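Long-range contact in lysin (Enterococcus phage IMEEF1, PDB 6IST), which probably cleaves the peptidoglycan of the enterococcal cell wall through a calcium-binding CHAP peptidase domain, so that the phage can lyse its host: residues F40-N48 with T213-D221. Residues are numbered along the deposited sequence; the frame is centred on the assembly and turned at random.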
loop_
_atom_site.group_PDB
_atom_site.type_symbol
_atom_site.label_atom_id
_atom_site.label_comp_id
_atom_site.label_asym_id
_atom_site.label_seq_id
_atom_site.Cartn_x
_atom_site.Cartn_y
_atom_site.Cartn_z
ATOM N N PHE C 40 -11.815 -9.479 -0.364
ATOM C CA PHE C 40 -11.976 -9.500 1.069
ATOM C C PHE C 40 -10.744 -9.203 1.894
ATOM O O PHE C 40 -10.843 -8.606 2.992
ATOM C CB PHE C 40 -12.574 -10.795 1.506
ATOM C CG PHE C 40 -14.038 -10.907 1.150
ATOM C CD1 PHE C 40 -15.015 -10.438 2.026
ATOM C CD2 PHE C 40 -14.396 -11.466 -0.008
ATOM C CE1 PHE C 40 -16.342 -10.465 1.655
ATOM C CE2 PHE C 40 -15.698 -11.499 -0.412
ATOM C CZ PHE C 40 -16.677 -11.005 0.425
ATOM N N PHE C 41 -9.605 -9.630 1.423
ATOM C CA PHE C 41 -8.364 -9.469 2.177
ATOM C C PHE C 41 -7.314 -8.573 1.531
ATOM O O PHE C 41 -6.274 -8.381 2.104
ATOM C CB PHE C 41 -7.770 -10.834 2.406
ATOM C CG PHE C 41 -8.586 -11.659 3.317
ATOM C CD1 PHE C 41 -8.526 -11.429 4.653
ATOM C CD2 PHE C 41 -9.443 -12.639 2.829
ATOM C CE1 PHE C 41 -9.266 -12.216 5.514
ATOM C CE2 PHE C 41 -10.230 -13.369 3.678
ATOM C CZ PHE C 41 -10.174 -13.110 5.009
ATOM N N GLY C 42 -7.575 -8.086 0.343
ATOM C CA GLY C 42 -6.623 -7.207 -0.358
ATOM C C GLY C 42 -5.366 -7.994 -0.736
ATOM O O GLY C 42 -4.315 -7.385 -0.975
ATOM N N TRP C 43 -5.474 -9.308 -0.837
ATOM C CA TRP C 43 -4.330 -10.192 -1.188
ATOM C C TRP C 43 -4.580 -10.715 -2.608
ATOM O O TRP C 43 -5.637 -11.333 -2.852
ATOM C CB TRP C 43 -4.248 -11.345 -0.238
ATOM C CG TRP C 43 -3.195 -12.402 -0.639
ATOM C CD1 TRP C 43 -1.957 -12.159 -1.142
ATOM C CD2 TRP C 43 -3.292 -13.791 -0.492
ATOM N NE1 TRP C 43 -1.300 -13.306 -1.362
ATOM C CE2 TRP C 43 -2.078 -14.341 -0.904
ATOM C CE3 TRP C 43 -4.261 -14.646 0.013
ATOM C CZ2 TRP C 43 -1.861 -15.684 -0.914
ATOM C CZ3 TRP C 43 -4.037 -15.979 -0.015
ATOM C CH2 TRP C 43 -2.845 -16.497 -0.455
ATOM N N ARG C 44 -3.634 -10.525 -3.542
ATOM C CA ARG C 44 -3.691 -11.203 -4.869
ATOM C C ARG C 44 -2.674 -12.372 -4.888
ATOM O O ARG C 44 -1.468 -12.167 -5.038
ATOM C CB ARG C 44 -3.416 -10.212 -6.024
ATOM C CG ARG C 44 -3.442 -10.851 -7.382
ATOM C CD ARG C 44 -3.301 -9.831 -8.548
ATOM N NE ARG C 44 -1.848 -9.663 -8.808
ATOM C CZ ARG C 44 -1.269 -8.940 -9.789
ATOM N NH1 ARG C 44 0.067 -8.927 -9.900
ATOM N NH2 ARG C 44 -2.006 -8.294 -10.692
ATOM N N PRO C 45 -3.149 -13.615 -4.695
ATOM C CA PRO C 45 -2.255 -14.742 -4.788
ATOM C C PRO C 45 -1.644 -14.775 -6.155
ATOM O O PRO C 45 -2.264 -14.418 -7.111
ATOM C CB PRO C 45 -3.190 -15.977 -4.586
ATOM C CG PRO C 45 -4.390 -15.414 -3.885
ATOM C CD PRO C 45 -4.554 -14.025 -4.432
ATOM N N TYR C 46 -0.455 -15.315 -6.205
ATOM C CA TYR C 46 0.340 -15.344 -7.408
ATOM C C TYR C 46 0.319 -16.729 -8.048
ATOM O O TYR C 46 0.186 -17.745 -7.395
ATOM C CB TYR C 46 1.754 -14.948 -7.007
ATOM C CG TYR C 46 2.685 -15.052 -8.126
ATOM C CD1 TYR C 46 2.752 -14.028 -9.086
ATOM C CD2 TYR C 46 3.503 -16.170 -8.268
ATOM C CE1 TYR C 46 3.637 -14.121 -10.155
ATOM C CE2 TYR C 46 4.369 -16.274 -9.354
ATOM C CZ TYR C 46 4.435 -15.242 -10.268
ATOM O OH TYR C 46 5.302 -15.338 -11.317
ATOM N N GLY C 47 0.380 -16.787 -9.365
ATOM C CA GLY C 47 0.635 -18.040 -10.046
ATOM C C GLY C 47 -0.570 -18.914 -10.284
ATOM O O GLY C 47 -1.699 -18.480 -10.253
ATOM N N ASN C 48 -0.305 -20.148 -10.625
ATOM C CA ASN C 48 -1.345 -21.175 -10.770
ATOM C C ASN C 48 -1.691 -21.660 -9.384
ATOM O O ASN C 48 -1.026 -21.306 -8.433
ATOM C CB ASN C 48 -0.802 -22.335 -11.573
ATOM C CG ASN C 48 -0.642 -21.984 -13.018
ATOM O OD1 ASN C 48 -1.390 -21.199 -13.517
ATOM N ND2 ASN C 48 0.317 -22.618 -13.709
ATOM N N THR C 213 -2.670 -2.681 3.952
ATOM C CA THR C 213 -2.369 -4.112 4.120
ATOM C C THR C 213 -2.496 -4.954 2.856
ATOM O O THR C 213 -2.409 -6.165 2.943
ATOM C CB THR C 213 -3.289 -4.753 5.162
ATOM O OG1 THR C 213 -4.638 -4.406 4.814
ATOM C CG2 THR C 213 -2.920 -4.221 6.562
ATOM N N ASN C 214 -2.680 -4.317 1.707
ATOM C CA ASN C 214 -2.648 -4.989 0.395
ATOM C C ASN C 214 -1.345 -5.730 0.187
ATOM O O ASN C 214 -0.277 -5.163 0.366
ATOM C CB ASN C 214 -2.718 -3.989 -0.776
ATOM C CG ASN C 214 -2.704 -4.660 -2.176
ATOM O OD1 ASN C 214 -1.626 -5.062 -2.737
ATOM N ND2 ASN C 214 -3.882 -4.720 -2.786
ATOM N N VAL C 215 -1.445 -6.899 -0.377
ATOM C CA VAL C 215 -0.263 -7.683 -0.766
ATOM C C VAL C 215 -0.438 -8.203 -2.159
ATOM O O VAL C 215 -1.382 -8.934 -2.457
ATOM C CB VAL C 215 -0.056 -8.858 0.194
ATOM C CG1 VAL C 215 1.053 -9.770 -0.298
ATOM C CG2 VAL C 215 0.314 -8.356 1.565
ATOM N N THR C 216 0.462 -7.800 -3.039
ATOM C CA THR C 216 0.427 -8.229 -4.407
ATOM C C THR C 216 1.872 -8.672 -4.731
ATOM O O THR C 216 2.809 -8.094 -4.190
ATOM C CB THR C 216 0.020 -7.018 -5.307
ATOM O OG1 THR C 216 -1.277 -6.514 -4.907
ATOM C CG2 THR C 216 -0.063 -7.362 -6.746
ATOM N N THR C 217 1.986 -9.550 -5.694
ATOM C CA THR C 217 3.296 -9.968 -6.239
ATOM C C THR C 217 3.470 -9.390 -7.626
ATOM O O THR C 217 2.581 -9.525 -8.515
ATOM C CB THR C 217 3.334 -11.482 -6.345
ATOM O OG1 THR C 217 3.167 -12.044 -5.046
ATOM C CG2 THR C 217 4.637 -12.002 -6.877
ATOM N N TYR C 218 4.654 -8.805 -7.890
ATOM C CA TYR C 218 4.970 -8.279 -9.222
ATOM C C TYR C 218 6.093 -9.081 -9.827
ATOM O O TYR C 218 7.075 -9.391 -9.140
ATOM C CB TYR C 218 5.463 -6.820 -9.073
ATOM C CG TYR C 218 4.417 -5.910 -8.506
ATOM C CD1 TYR C 218 4.185 -5.913 -7.143
ATOM C CD2 TYR C 218 3.621 -5.150 -9.320
ATOM C CE1 TYR C 218 3.202 -5.069 -6.589
ATOM C CE2 TYR C 218 2.649 -4.302 -8.802
ATOM C CZ TYR C 218 2.422 -4.278 -7.449
ATOM O OH TYR C 218 1.417 -3.433 -6.951
ATOM N N ASN C 219 5.975 -9.444 -11.103
ATOM C CA ASN C 219 7.132 -10.051 -11.789
ATOM C C ASN C 219 8.162 -8.968 -12.002
ATOM O O ASN C 219 7.844 -7.820 -12.115
ATOM C CB ASN C 219 6.756 -10.649 -13.160
ATOM C CG ASN C 219 5.828 -11.825 -13.023
ATOM O OD1 ASN C 219 6.112 -12.781 -12.279
ATOM N ND2 ASN C 219 4.686 -11.752 -13.702
ATOM N N HIS C 220 9.412 -9.341 -11.998
ATOM C CA HIS C 220 10.457 -8.362 -12.100
ATOM C C HIS C 220 10.380 -7.388 -13.304
ATOM O O HIS C 220 10.888 -6.265 -13.213
ATOM C CB HIS C 220 11.815 -9.100 -12.127
ATOM C CG HIS C 220 11.957 -10.006 -13.301
ATOM N ND1 HIS C 220 12.367 -9.555 -14.539
ATOM C CD2 HIS C 220 11.635 -11.304 -13.460
ATOM C CE1 HIS C 220 12.317 -10.545 -15.404
ATOM N NE2 HIS C 220 11.897 -11.623 -14.769
ATOM N N ASP C 221 9.751 -7.804 -14.402
ATOM C CA ASP C 221 9.584 -6.993 -15.608
ATOM C C ASP C 221 8.245 -6.222 -15.680
ATOM O O ASP C 221 7.977 -5.513 -16.635
ATOM C CB ASP C 221 9.694 -7.907 -16.824
ATOM C CG ASP C 221 8.623 -8.998 -16.832
ATOM O OD1 ASP C 221 8.441 -9.747 -15.817
ATOM O OD2 ASP C 221 7.934 -9.100 -17.857
HETATM O O HOH W 1 -3.584 -8.707 2.039
HETATM O O HOH W 2 -5.873 -5.423 2.836
HETATM O O HOH W 3 -0.016 -11.201 -6.929
HETATM O O HOH W 4 0.963 -11.997 -3.683
#
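Arg44 reaches along the strand 215-219 and hands its NH1 to the backbone O of Thr217, 2.9 Å away and close to the guanidinium plane, though the N-H points somewhat off line (140°). The side chain runs out extended and then turns at chi3 (88°), which lays one guanidinium face over Thr216 CG2, 3.5 Å from NH1. A long, flat cation suits this place: its aliphatic part carries the guanidinium out to strand 215-219, where the edge finds polar atoms, for NE donates to a water that also takes the N-H of Thr217 and donates to Arg44 O. That water and a second one between Arg44 O and Thr217 OG1 bridge the two segments where the backbone-to-backbone bonds give out. Direct backbone pairing is brief and parallel: Val215 N donates to Gly42 O and Arg44 N to Val215 O, both at 3.0 Å. The short strand 43-44, following helix 29-41 of the CHAP domain, thereby adds a weakly bonded outermost strand to the mixed sheet that strand 215-219 forms with strand 169-174, joining the peptidase part to the C-terminal region. Gly42, with positive phi, makes the turn from helix to strand and lets the backbone of Asn214 come close. Farther along, Tyr46 crosses Thr217 at about a right angle, CD1 lying 3.5 Å from Thr217 CG2, while Thr217 OG1 keeps to its water. Tyrosine pairs a flat ring for that methyl with a distant hydroxyl: with CG anti to its backbone N (chi1 175°), OH donates to Asn219 OD1 at 2.8 Å, in the plane of that amide.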